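Local coordinates for protein aldolase (Klebsiella pneumoniae, PDB 6VOQ) that binds a zinc ion, belongs to the class II aldolase and adducin family and assembles from four copies of its chain, at residues R8-M11 with V12-A16; K74-T77 with F78-V82; T119-V122 with V123-V126; P133-R136 with P137-R141; R196-T199 with A200-K204. All coordinates share one frame; numbering follows the deposited sequence.

In the fold
Each contact is local, between consecutive residues, so none spans a long loop; the five follow one another in series without nesting or crossing. Interaction 1 is a stretch of helix 4-20. Interaction 2 starts helix 76-83 and supplies a zinc ligand; its centre lies about 12 Å from that of interaction 4, the turn that leads from strand 131-132 into helix 140-149. Interaction 3 is the short helix 121-125, and interaction 5 holds the N-terminal cap of helix 200-204. These two touch through V123 with V203 and through T119 and P120 with L198, and both meet a second subunit. Interaction 4 faces a third subunit, where P137 packs on that chain's P120.

Interaction 1 (R8-M11 with V12-A16); sequences REEM and VQIGA
Different first torsions bring E9 and Q13 together: E9 sends CG away from its own nitrogen (chi1 -170°), whereas Q13 turns CG back beside its nitrogen (chi1 -67°) and then runs straight out. The motif is an i to i+4 pairing of side chains along an alpha-helix, one turn of helix 4-20. Q13 NE2 comes within 2.6 Å of E9 OE1, with the amide and carboxylate planes perpendicular. The hydrogen bond is bent and weak, and E9 is poorly ordered, so this link on the solvent side is best taken as loose.

The backbone carries the regular part of the contact. V12 N donates to R8 O at 3.2 Å, Q13 N to E9 O at 3.0 Å, I14 N to E10 O at 2.8 Å and G15 N to M11 O at 2.9 Å, four successive helical bonds without a break. The side chain of R8 finds its polar partners outside this turn, among them E4, earlier in the same helix, with which it forms a salt bridge.

Toward the protein interior M11 and I14 are buried, resting on L31 of strand 30-34 and on L170 of helix 170-190; V12, partly exposed, packs on L52 and A54. In this way the turn joins helix 4-20 to the sheet and to the long helix. The closest side-chain approach of E10 and I14 is between carbons, the aliphatic part of the glutamate lying against the tip of the isoleucine, with E10 CG 3.7 Å from I14 CD1.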
loop_
_atom_site.group_PDB
_atom_site.type_symbol
_atom_site.label_atom_id
_atom_site.label_comp_id
_atom_site.label_asym_id
_atom_site.label_seq_id
_atom_site.Cartn_x
_atom_site.Cartn_y
_atom_site.Cartn_z
ATOM N N ARG A 8 -10.515 -25.420 7.442
ATOM C CA ARG A 8 -9.079 -25.385 7.197
ATOM C C ARG A 8 -8.779 -24.584 5.943
ATOM O O ARG A 8 -7.848 -23.774 5.916
ATOM C CB ARG A 8 -8.524 -26.809 7.068
ATOM C CG ARG A 8 -8.467 -27.547 8.381
ATOM C CD ARG A 8 -7.876 -28.927 8.231
ATOM N NE ARG A 8 -7.880 -29.650 9.504
ATOM C CZ ARG A 8 -6.851 -29.708 10.345
ATOM N NH1 ARG A 8 -5.701 -29.106 10.058
ATOM N NH2 ARG A 8 -6.978 -30.382 11.478
ATOM N N GLU A 9 -9.576 -24.792 4.903
ATOM C CA GLU A 9 -9.435 -24.058 3.657
ATOM C C GLU A 9 -9.617 -22.553 3.852
ATOM O O GLU A 9 -8.773 -21.763 3.402
ATOM C CB GLU A 9 -10.457 -24.622 2.664
ATOM C CG GLU A 9 -10.350 -24.166 1.223
ATOM C CD GLU A 9 -8.927 -24.051 0.696
ATOM O OE1 GLU A 9 -8.739 -23.240 -0.233
ATOM O OE2 GLU A 9 -8.012 -24.782 1.150
ATOM N N GLU A 10 -10.706 -22.153 4.519
ATOM C CA GLU A 10 -10.973 -20.746 4.789
ATOM C C GLU A 10 -9.830 -20.096 5.558
ATOM O O GLU A 10 -9.480 -18.939 5.299
ATOM C CB GLU A 10 -12.283 -20.616 5.570
ATOM C CG GLU A 10 -12.650 -19.200 5.946
ATOM C CD GLU A 10 -13.735 -18.652 5.044
ATOM O OE1 GLU A 10 -14.701 -18.044 5.561
ATOM O OE2 GLU A 10 -13.616 -18.847 3.811
ATOM N N MET A 11 -9.248 -20.819 6.518
ATOM C CA MET A 11 -8.174 -20.246 7.316
ATOM C C MET A 11 -6.950 -19.956 6.461
ATOM O O MET A 11 -6.352 -18.884 6.580
ATOM C CB MET A 11 -7.817 -21.182 8.466
ATOM C CG MET A 11 -6.677 -20.683 9.328
ATOM S SD MET A 11 -6.685 -21.414 10.971
ATOM C CE MET A 11 -8.185 -20.688 11.611
ATOM N N VAL A 12 -6.558 -20.899 5.602
ATOM C CA VAL A 12 -5.439 -20.667 4.689
ATOM C C VAL A 12 -5.721 -19.481 3.771
ATOM O O VAL A 12 -4.873 -18.599 3.596
ATOM C CB VAL A 12 -5.144 -21.943 3.881
ATOM C CG1 VAL A 12 -4.057 -21.682 2.824
ATOM C CG2 VAL A 12 -4.748 -23.079 4.810
ATOM N N GLN A 13 -6.911 -19.440 3.170
ATOM C CA GLN A 13 -7.234 -18.367 2.235
ATOM C C GLN A 13 -7.246 -17.023 2.942
ATOM O O GLN A 13 -6.668 -16.044 2.458
ATOM C CB GLN A 13 -8.585 -18.632 1.572
ATOM C CG GLN A 13 -8.590 -19.829 0.659
ATOM C CD GLN A 13 -9.945 -20.057 0.007
ATOM O OE1 GLN A 13 -10.913 -19.357 0.300
ATOM N NE2 GLN A 13 -10.017 -21.046 -0.881
ATOM N N ILE A 14 -7.897 -16.961 4.097
ATOM C CA ILE A 14 -7.966 -15.705 4.822
ATOM C C ILE A 14 -6.570 -15.244 5.229
ATOM O O ILE A 14 -6.227 -14.065 5.081
ATOM C CB ILE A 14 -8.939 -15.846 6.007
ATOM C CG1 ILE A 14 -10.369 -15.724 5.452
ATOM C CG2 ILE A 14 -8.676 -14.790 7.061
ATOM C CD1 ILE A 14 -11.458 -15.745 6.462
ATOM N N GLY A 15 -5.723 -16.170 5.683
ATOM C CA GLY A 15 -4.340 -15.815 5.973
ATOM C C GLY A 15 -3.631 -15.192 4.783
ATOM O O GLY A 15 -3.013 -14.133 4.902
ATOM N N ALA A 16 -3.739 -15.824 3.615
ATOM C CA ALA A 16 -3.084 -15.310 2.415
ATOM C C ALA A 16 -3.613 -13.928 2.041
ATOM O O ALA A 16 -2.842 -13.050 1.640
ATOM C CB ALA A 16 -3.277 -16.293 1.253
#

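Interaction 2 (K74-T77 with F78-V82); sequences KEVT and FHRAV. With ZN (zinc ion), chain B.
The carbonyl oxygen of E75 is gripped by two backbone N-H groups at the start of helix 76-83. F78 N reaches E75 O at 3.1 Å and H79 N reaches it at 3.4 Å, both through weak hydrogen bonds. Two aromatic rings pack round the same oxygen: it stands over the centre of one face of the F78 ring, 3.4 Å above its plane, and at the C-H edge of the H79 imidazole, 3.2 Å from H79 CD2.

This is the first turn of a helix that follows a metal ligand. R80 N closes the next turn on V76 O at 3.0 Å, and T77 OG1 turns back to K74 O. F78 holds its ring against E75 because chi1 is 64°, with CG lying between the backbone nitrogen and carbonyl carbon; the two side chains then run alongside, with E75 CB 3.6 Å from both F78 CE2 and F78 CZ and the carboxylate nearly perpendicular to the ring. F78 also meets H94 edge-to-face. H79 ND1 bonds to S32, and R80 NH1 to the carbonyl of L62.

E75 extends beyond CG and delivers OE1 to the zinc ion at 2.3 Å; H94, H96 and H161 complete the site. N30 makes a weak bond to the other oxygen, OE2. The protein thus offers the metal three histidines and one carboxylate, and the F78 ring, whose CE2 and CZ pack on E75 CB and whose CZ lies 3.7 Å from E75 OE1, probably limits where that carboxylate can go.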
loop_
_atom_site.group_PDB
_atom_site.type_symbol
_atom_site.label_atom_id
_atom_site.label_comp_id
_atom_site.label_asym_id
_atom_site.label_seq_id
_atom_site.Cartn_x
_atom_site.Cartn_y
_atom_site.Cartn_z
ATOM N N LYS A 74 1.934 -19.785 20.153
ATOM C CA LYS A 74 1.932 -19.510 21.586
ATOM C C LYS A 74 0.844 -18.513 21.989
ATOM O O LYS A 74 0.385 -18.542 23.136
ATOM C CB LYS A 74 3.311 -19.009 22.015
ATOM C CG LYS A 74 4.427 -19.919 21.539
ATOM C CD LYS A 74 5.792 -19.361 21.841
ATOM C CE LYS A 74 6.364 -19.996 23.094
ATOM N NZ LYS A 74 7.611 -19.309 23.541
ATOM N N GLU A 75 0.399 -17.655 21.072
ATOM C CA GLU A 75 -0.642 -16.692 21.404
ATOM C C GLU A 75 -2.035 -17.303 21.415
ATOM O O GLU A 75 -2.991 -16.621 21.818
ATOM C CB GLU A 75 -0.584 -15.516 20.432
ATOM C CG GLU A 75 0.775 -14.852 20.426
ATOM C CD GLU A 75 0.805 -13.571 19.639
ATOM O OE1 GLU A 75 0.740 -12.493 20.271
ATOM O OE2 GLU A 75 0.896 -13.641 18.394
ATOM N N VAL A 76 -2.172 -18.568 21.005
ATOM C CA VAL A 76 -3.456 -19.253 21.096
ATOM C C VAL A 76 -3.895 -19.376 22.548
ATOM O O VAL A 76 -5.092 -19.513 22.826
ATOM C CB VAL A 76 -3.368 -20.626 20.391
ATOM C CG1 VAL A 76 -4.650 -21.435 20.570
ATOM C CG2 VAL A 76 -3.070 -20.425 18.908
ATOM N N THR A 77 -2.945 -19.291 23.485
ATOM C CA THR A 77 -3.276 -19.247 24.905
ATOM C C THR A 77 -4.332 -18.186 25.205
ATOM O O THR A 77 -5.316 -18.460 25.904
ATOM C CB THR A 77 -2.015 -18.991 25.731
ATOM O OG1 THR A 77 -1.092 -20.068 25.537
ATOM C CG2 THR A 77 -2.366 -18.923 27.208
ATOM N N PHE A 78 -4.155 -16.964 24.694
ATOM C CA PHE A 78 -5.159 -15.955 25.009
ATOM C C PHE A 78 -6.313 -15.939 24.014
ATOM O O PHE A 78 -7.336 -15.315 24.293
ATOM C CB PHE A 78 -4.531 -14.547 25.159
ATOM C CG PHE A 78 -3.890 -13.972 23.909
ATOM C CD1 PHE A 78 -4.648 -13.588 22.815
ATOM C CD2 PHE A 78 -2.534 -13.724 23.881
ATOM C CE1 PHE A 78 -4.049 -13.042 21.697
ATOM C CE2 PHE A 78 -1.925 -13.163 22.767
ATOM C CZ PHE A 78 -2.679 -12.824 21.677
ATOM N N HIS A 79 -6.184 -16.616 22.872
ATOM C CA HIS A 79 -7.367 -16.946 22.085
ATOM C C HIS A 79 -8.354 -17.753 22.918
ATOM O O HIS A 79 -9.544 -17.430 22.978
ATOM C CB HIS A 79 -6.971 -17.750 20.853
ATOM C CG HIS A 79 -6.392 -16.936 19.748
ATOM N ND1 HIS A 79 -6.913 -16.944 18.472
ATOM C CD2 HIS A 79 -5.317 -16.113 19.715
ATOM C CE1 HIS A 79 -6.190 -16.150 17.702
ATOM N NE2 HIS A 79 -5.219 -15.633 18.433
ATOM N N ARG A 80 -7.868 -18.825 23.552
ATOM C CA ARG A 80 -8.732 -19.709 24.327
ATOM C C ARG A 80 -9.441 -18.966 25.443
ATOM O O ARG A 80 -10.625 -19.214 25.691
ATOM C CB ARG A 80 -7.920 -20.867 24.912
ATOM C CG ARG A 80 -7.266 -21.738 23.853
ATOM C CD ARG A 80 -6.685 -23.006 24.440
ATOM N NE ARG A 80 -5.364 -22.791 25.012
ATOM C CZ ARG A 80 -5.097 -22.822 26.313
ATOM N NH1 ARG A 80 -6.063 -23.058 27.194
ATOM N NH2 ARG A 80 -3.854 -22.624 26.732
ATOM N N ALA A 81 -8.738 -18.056 26.125
ATOM C CA ALA A 81 -9.362 -17.276 27.187
ATOM C C ALA A 81 -10.630 -16.585 26.704
ATOM O O ALA A 81 -11.631 -16.556 27.428
ATOM C CB ALA A 81 -8.372 -16.251 27.741
ATOM N N VAL A 82 -10.622 -16.066 25.475
ATOM C CA VAL A 82 -11.817 -15.423 24.932
ATOM C C VAL A 82 -12.933 -16.443 24.725
ATOM O O VAL A 82 -14.072 -16.233 25.153
ATOM C CB VAL A 82 -11.483 -14.688 23.624
ATOM C CG1 VAL A 82 -12.752 -14.071 23.030
ATOM C CG2 VAL A 82 -10.416 -13.643 23.867
HETATM ZN ZN ZN B . 0.826 -10.767 18.822
#

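Interaction 3 (T119-V122 with V123-V126)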
loop_
_atom_site.group_PDB
_atom_site.type_symbol
_atom_site.label_atom_id
_atom_site.label_comp_id
_atom_site.label_asym_id
_atom_site.label_seq_id
_atom_site.Cartn_x
_atom_site.Cartn_y
_atom_site.Cartn_z
ATOM N N THR A 119 -17.387 7.162 12.560
ATOM C CA THR A 119 -18.051 6.391 11.522
ATOM C C THR A 119 -18.898 5.353 12.219
ATOM O O THR A 119 -18.561 4.910 13.325
ATOM C CB THR A 119 -17.058 5.698 10.584
ATOM O OG1 THR A 119 -16.046 5.048 11.366
ATOM C CG2 THR A 119 -16.417 6.706 9.659
ATOM N N PRO A 120 -20.028 4.948 11.622
ATOM C CA PRO A 120 -20.979 4.091 12.340
ATOM C C PRO A 120 -20.593 2.621 12.415
ATOM O O PRO A 120 -21.143 1.900 13.258
ATOM C CB PRO A 120 -22.272 4.263 11.530
ATOM C CG PRO A 120 -21.793 4.514 10.161
ATOM C CD PRO A 120 -20.531 5.329 10.291
ATOM N N TYR A 121 -19.660 2.157 11.591
ATOM C CA TYR A 121 -19.564 0.726 11.323
ATOM C C TYR A 121 -18.898 -0.049 12.453
ATOM O O TYR A 121 -19.311 -1.177 12.742
ATOM C CB TYR A 121 -18.855 0.525 9.984
ATOM C CG TYR A 121 -19.560 1.324 8.917
ATOM C CD1 TYR A 121 -20.826 0.941 8.473
ATOM C CD2 TYR A 121 -19.003 2.494 8.400
ATOM C CE1 TYR A 121 -21.504 1.674 7.528
ATOM C CE2 TYR A 121 -19.680 3.239 7.443
ATOM C CZ TYR A 121 -20.932 2.820 7.013
ATOM O OH TYR A 121 -21.629 3.535 6.065
ATOM N N VAL A 122 -17.905 0.532 13.128
ATOM C CA VAL A 122 -17.324 -0.151 14.277
ATOM C C VAL A 122 -18.352 -0.279 15.397
ATOM O O VAL A 122 -18.385 -1.285 16.113
ATOM C CB VAL A 122 -16.046 0.575 14.740
ATOM C CG1 VAL A 122 -15.610 0.092 16.119
ATOM C CG2 VAL A 122 -14.939 0.339 13.744
ATOM N N VAL A 123 -19.213 0.725 15.557
ATOM C CA VAL A 123 -20.239 0.666 16.595
ATOM C C VAL A 123 -21.244 -0.431 16.288
ATOM O O VAL A 123 -21.670 -1.172 17.182
ATOM C CB VAL A 123 -20.939 2.027 16.732
ATOM C CG1 VAL A 123 -21.783 2.078 18.001
ATOM C CG2 VAL A 123 -19.920 3.156 16.687
ATOM N N MET A 124 -21.644 -0.548 15.022
ATOM C CA MET A 124 -22.680 -1.506 14.670
ATOM C C MET A 124 -22.179 -2.927 14.824
ATOM O O MET A 124 -22.879 -3.784 15.374
ATOM C CB MET A 124 -23.160 -1.272 13.237
ATOM C CG MET A 124 -23.780 0.093 13.018
ATOM S SD MET A 124 -24.149 0.413 11.291
ATOM C CE MET A 124 -25.364 -0.861 10.990
ATOM N N ARG A 125 -20.964 -3.192 14.352
ATOM C CA ARG A 125 -20.499 -4.559 14.221
ATOM C C ARG A 125 -19.593 -4.998 15.355
ATOM O O ARG A 125 -19.500 -6.202 15.612
ATOM C CB ARG A 125 -19.777 -4.739 12.881
ATOM C CG ARG A 125 -20.579 -4.188 11.712
ATOM C CD ARG A 125 -19.738 -4.041 10.454
ATOM N NE ARG A 125 -19.481 -5.332 9.832
ATOM C CZ ARG A 125 -18.297 -5.931 9.834
ATOM N NH1 ARG A 125 -17.266 -5.349 10.430
ATOM N NH2 ARG A 125 -18.148 -7.110 9.245
ATOM N N VAL A 126 -18.947 -4.069 16.055
ATOM C CA VAL A 126 -17.975 -4.478 17.059
ATOM C C VAL A 126 -18.405 -3.965 18.423
ATOM O O VAL A 126 -18.511 -4.739 19.383
ATOM C CB VAL A 126 -16.555 -3.999 16.696
ATOM C CG1 VAL A 126 -15.556 -4.566 17.666
ATOM C CG2 VAL A 126 -16.199 -4.435 15.280
#
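M124 and Y121 make a Met-aromatic contact on the single short helix 121-125: M124 SD lies 5.4 Å from the centroid of the Y121 ring, approaching it obliquely. The sulfur also touches P120, with SD 4.3 Å from P120 CB, and CG of the methionine sits 3.2 Å from P120 O. P120 CG lies over the centre of one face of the Y121 ring, so the preceding proline covers that face while the sulfur, three residues on, only comes in at a slant.

Behind these side chains the backbone sets the spacing. M124 N bonds P120 O in the carbonyl plane, R125 N bonds Y121 O, and V126 N bonds V122 O at 2.8 Å. V122 CG1, turned anti to its nitrogen (chi1 166°), lies 4.2 Å from V126 CB.

Farther out, Y121 stacks on H96 of a neighbouring subunit and comes within about 4 Å of a zinc ion, which places this helix beside the neighbour's metal site. Within its own chain, helix 170-190 flanks it through E179 and T183, the loop residues P117 and L206 meet V123, and V203 of helix 200-204 packs on V123.

Interaction 4 (P133-R136 with P137-R141); sequences PYYR and PGDDR
R136 to D139 form a type II beta turn, closed by D139 N donating to R136 O at 2.9 Å. G138 takes the third position with a positive phi of 94°, and before the turn Y134 and Y135 run in extended conformation out of strand 131-132. The turn delivers D139 to the residue just ahead of helix 140-149, where it is the N-cap, its carboxylate accepting from R141 N, which reaches the anti lone pair of OD2 at 2.9 Å. OD2 also takes R141 NE from above the carboxylate plane, while R141 NH2 makes a nearly straight salt bridge to OD1 at 2.6 Å. The guanidinium therefore grips the aspartate side-on, with both oxygens close to its own plane.

Held in this way, R141 lies across the ring of Y135. Its CB stands over the ring centre in a CH-pi contact, 3.8 Å from the centroid, and farther along the chain Y135 CD1 comes under the guanidinium face, 3.5 Å from CZ, with the two planes 28° apart. Y135 CB also touches D139 CB at 3.7 Å. Elsewhere in the loop, Y134 OH meets P137 CD at 3.6 Å. Y134 packs on R196, and P137 on P120, of a neighbouring subunit.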
loop_
_atom_site.group_PDB
_atom_site.type_symbol
_atom_site.label_atom_id
_atom_site.label_comp_id
_atom_site.label_asym_id
_atom_site.label_seq_id
_atom_site.Cartn_x
_atom_site.Cartn_y
_atom_site.Cartn_z
ATOM N N PRO A 133 -3.549 -3.702 29.399
ATOM C CA PRO A 133 -2.205 -3.169 29.637
ATOM C C PRO A 133 -1.140 -4.019 28.962
ATOM O O PRO A 133 -1.351 -5.187 28.621
ATOM C CB PRO A 133 -2.071 -3.204 31.163
ATOM C CG PRO A 133 -3.469 -3.150 31.664
ATOM C CD PRO A 133 -4.294 -3.895 30.653
ATOM N N TYR A 134 0.012 -3.394 28.728
ATOM C CA TYR A 134 1.130 -4.127 28.159
ATOM C C TYR A 134 1.711 -5.071 29.199
ATOM O O TYR A 134 1.904 -4.699 30.362
ATOM C CB TYR A 134 2.235 -3.196 27.666
ATOM C CG TYR A 134 3.480 -3.992 27.365
ATOM C CD1 TYR A 134 3.568 -4.750 26.203
ATOM C CD2 TYR A 134 4.533 -4.061 28.274
ATOM C CE1 TYR A 134 4.681 -5.524 25.930
ATOM C CE2 TYR A 134 5.651 -4.842 28.014
ATOM C CZ TYR A 134 5.720 -5.564 26.829
ATOM O OH TYR A 134 6.821 -6.341 26.545
ATOM N N TYR A 135 2.003 -6.292 28.761
ATOM C CA TYR A 135 2.713 -7.283 29.555
ATOM C C TYR A 135 3.664 -8.030 28.639
ATOM O O TYR A 135 3.392 -8.204 27.450
ATOM C CB TYR A 135 1.765 -8.293 30.216
ATOM C CG TYR A 135 0.764 -7.699 31.175
ATOM C CD1 TYR A 135 1.171 -7.171 32.393
ATOM C CD2 TYR A 135 -0.600 -7.698 30.875
ATOM C CE1 TYR A 135 0.252 -6.637 33.283
ATOM C CE2 TYR A 135 -1.529 -7.166 31.759
ATOM C CZ TYR A 135 -1.096 -6.637 32.962
ATOM O OH TYR A 135 -2.005 -6.111 33.851
ATOM N N ARG A 136 4.766 -8.494 29.214
ATOM C CA ARG A 136 5.718 -9.317 28.482
ATOM C C ARG A 136 4.981 -10.399 27.697
ATOM O O ARG A 136 4.047 -11.018 28.224
ATOM C CB ARG A 136 6.712 -9.957 29.458
ATOM C CG ARG A 136 7.961 -10.490 28.808
ATOM C CD ARG A 136 8.324 -11.825 29.391
ATOM N NE ARG A 136 9.750 -12.113 29.274
ATOM C CZ ARG A 136 10.332 -12.548 28.161
ATOM N NH1 ARG A 136 9.613 -12.742 27.059
ATOM N NH2 ARG A 136 11.635 -12.793 28.150
ATOM N N PRO A 137 5.327 -10.623 26.433
ATOM C CA PRO A 137 4.687 -11.702 25.670
ATOM C C PRO A 137 4.796 -13.037 26.392
ATOM O O PRO A 137 5.866 -13.418 26.886
ATOM C CB PRO A 137 5.458 -11.699 24.350
ATOM C CG PRO A 137 5.903 -10.271 24.202
ATOM C CD PRO A 137 6.214 -9.801 25.594
ATOM N N GLY A 138 3.663 -13.738 26.476
ATOM C CA GLY A 138 3.572 -14.973 27.225
ATOM C C GLY A 138 3.083 -14.817 28.649
ATOM O O GLY A 138 2.839 -15.831 29.315
ATOM N N ASP A 139 2.948 -13.588 29.141
ATOM C CA ASP A 139 2.460 -13.359 30.496
ATOM C C ASP A 139 1.022 -13.848 30.637
ATOM O O ASP A 139 0.167 -13.545 29.798
ATOM C CB ASP A 139 2.541 -11.872 30.825
ATOM C CG ASP A 139 2.544 -11.599 32.301
ATOM O OD1 ASP A 139 3.508 -10.971 32.776
ATOM O OD2 ASP A 139 1.587 -12.001 32.988
ATOM N N ASP A 140 0.751 -14.597 31.712
ATOM C CA ASP A 140 -0.605 -15.093 31.916
ATOM C C ASP A 140 -1.598 -13.968 32.157
ATOM O O ASP A 140 -2.791 -14.153 31.903
ATOM C CB ASP A 140 -0.653 -16.098 33.072
ATOM C CG ASP A 140 0.421 -17.172 32.960
ATOM O OD1 ASP A 140 0.423 -17.915 31.955
ATOM O OD2 ASP A 140 1.264 -17.283 33.880
ATOM N N ARG A 141 -1.134 -12.797 32.603
ATOM C CA ARG A 141 -2.036 -11.666 32.790
ATOM C C ARG A 141 -2.704 -11.230 31.492
ATOM O O ARG A 141 -3.774 -10.610 31.536
ATOM C CB ARG A 141 -1.285 -10.492 33.411
ATOM C CG ARG A 141 -1.158 -10.581 34.917
ATOM C CD ARG A 141 -0.191 -9.552 35.446
ATOM N NE ARG A 141 1.146 -9.706 34.881
ATOM C CZ ARG A 141 2.187 -8.966 35.248
ATOM N NH1 ARG A 141 2.039 -8.031 36.172
ATOM N NH2 ARG A 141 3.373 -9.154 34.688
#

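Interaction 5 (R196-T199 with A200-K204); sequences RYLT and ADEVK
T199 N donates to E202 OE2 at 2.7 Å, and E202 N returns a bond to T199 OG1 at 3.0 Å. These reciprocal links are a capping box, with T199 as N-cap of helix 200-204. The chi1 of T199, 69°, places OG1 between its own nitrogen and carbonyl carbon, facing the first turn. The glutamate stays extended beyond CG, which carries its carboxylate back past the start of the helix.

OE2 has a second partner. R196 NH1 forms a salt bridge to it at 3.1 Å on the syn lone pair, and NH2 adds a weaker bond. The guanidinium presents its edge, and its plane stands 79° from that of the carboxylate. T199 N comes to the same oxygen from the anti side, out of the carboxylate plane. A water also joins T199 OG1 and, weakly, D201 OD1.

Around these polar groups, V203 N to T199 O, 3.0 Å, is the first i to i+4 backbone bond of the helix. L198 CB lies 3.9 Å from V203 CG2, and L198 CD2 is 3.8 Å from E202 OE2. Y134 of a neighbouring subunit packs on L198 and E202, and N160 of that subunit bonds R196 O, so the cap lies at a subunit boundary.

With an arginine and a backbone N-H both directed at OE2, E202 would probably be kept ionised, and its negative charge lies at the helix N terminus, where it would be favourable.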
loop_
_atom_site.group_PDB
_atom_site.type_symbol
_atom_site.label_atom_id
_atom_site.label_comp_id
_atom_site.label_asym_id
_atom_site.label_seq_id
_atom_site.Cartn_x
_atom_site.Cartn_y
_atom_site.Cartn_z
ATOM N N ARG A 196 -15.787 15.735 12.736
ATOM C CA ARG A 196 -17.224 15.642 13.007
ATOM C C ARG A 196 -17.504 14.282 13.646
ATOM O O ARG A 196 -17.884 13.316 12.985
ATOM C CB ARG A 196 -18.022 15.815 11.714
ATOM C CG ARG A 196 -19.291 16.669 11.814
ATOM C CD ARG A 196 -20.354 16.050 12.708
ATOM N NE ARG A 196 -20.909 14.821 12.151
ATOM C CZ ARG A 196 -21.879 14.110 12.723
ATOM N NH1 ARG A 196 -22.415 14.493 13.873
ATOM N NH2 ARG A 196 -22.306 13.003 12.149
ATOM N N TYR A 197 -17.293 14.200 14.957
ATOM C CA TYR A 197 -17.566 12.953 15.670
ATOM C C TYR A 197 -19.065 12.638 15.670
ATOM O O TYR A 197 -19.915 13.524 15.535
ATOM C CB TYR A 197 -17.061 13.030 17.114
ATOM C CG TYR A 197 -15.561 12.976 17.256
ATOM C CD1 TYR A 197 -14.866 11.792 17.055
ATOM C CD2 TYR A 197 -14.834 14.114 17.592
ATOM C CE1 TYR A 197 -13.485 11.738 17.183
ATOM C CE2 TYR A 197 -13.462 14.068 17.727
ATOM C CZ TYR A 197 -12.795 12.878 17.516
ATOM O OH TYR A 197 -11.437 12.843 17.649
ATOM N N LEU A 198 -19.390 11.357 15.832
ATOM C CA LEU A 198 -20.790 10.985 15.968
ATOM C C LEU A 198 -21.301 11.448 17.326
ATOM O O LEU A 198 -20.629 11.258 18.346
ATOM C CB LEU A 198 -20.968 9.481 15.812
ATOM C CG LEU A 198 -20.705 8.874 14.431
ATOM C CD1 LEU A 198 -21.307 7.468 14.337
ATOM C CD2 LEU A 198 -21.233 9.772 13.332
ATOM N N THR A 199 -22.479 12.077 17.335
ATOM C CA THR A 199 -23.067 12.547 18.580
ATOM C C THR A 199 -23.421 11.365 19.469
ATOM O O THR A 199 -23.445 10.211 19.035
ATOM C CB THR A 199 -24.313 13.388 18.316
ATOM O OG1 THR A 199 -25.370 12.553 17.807
ATOM C CG2 THR A 199 -24.004 14.499 17.324
ATOM N N ALA A 200 -23.711 11.667 20.733
ATOM C CA ALA A 200 -24.097 10.605 21.654
ATOM C C ALA A 200 -25.363 9.900 21.181
ATOM O O ALA A 200 -25.477 8.676 21.299
ATOM C CB ALA A 200 -24.281 11.164 23.064
ATOM N N ASP A 201 -26.325 10.649 20.633
ATOM C CA ASP A 201 -27.547 10.011 20.147
ATOM C C ASP A 201 -27.274 9.199 18.894
ATOM O O ASP A 201 -27.866 8.133 18.697
ATOM C CB ASP A 201 -28.633 11.053 19.884
ATOM C CG ASP A 201 -28.813 12.001 21.053
ATOM O OD1 ASP A 201 -27.977 12.926 21.200
ATOM O OD2 ASP A 201 -29.778 11.815 21.826
ATOM N N GLU A 202 -26.371 9.684 18.040
ATOM C CA GLU A 202 -26.000 8.928 16.851
ATOM C C GLU A 202 -25.306 7.607 17.196
ATOM O O GLU A 202 -25.402 6.644 16.427
ATOM C CB GLU A 202 -25.122 9.794 15.953
ATOM C CG GLU A 202 -25.914 10.856 15.214
ATOM C CD GLU A 202 -25.039 11.918 14.582
ATOM O OE1 GLU A 202 -25.544 12.647 13.701
ATOM O OE2 GLU A 202 -23.852 12.022 14.961
ATOM N N VAL A 203 -24.622 7.531 18.341
ATOM C CA VAL A 203 -23.973 6.282 18.727
ATOM C C VAL A 203 -24.979 5.313 19.332
ATOM O O VAL A 203 -24.875 4.096 19.145
ATOM C CB VAL A 203 -22.808 6.554 19.693
ATOM C CG1 VAL A 203 -22.155 5.246 20.100
ATOM C CG2 VAL A 203 -21.779 7.506 19.057
ATOM N N LYS A 204 -25.960 5.824 20.075
ATOM C CA LYS A 204 -26.958 4.949 20.664
ATOM C C LYS A 204 -27.867 4.339 19.607
ATOM O O LYS A 204 -28.376 3.232 19.808
ATOM C CB LYS A 204 -27.775 5.717 21.710
ATOM C CG LYS A 204 -28.616 4.823 22.612
ATOM C CD LYS A 204 -28.644 5.332 24.052
ATOM C CE LYS A 204 -27.284 5.173 24.736
ATOM N NZ LYS A 204 -27.230 3.948 25.593
HETATM O O HOH W 1 -27.645 14.449 18.177
#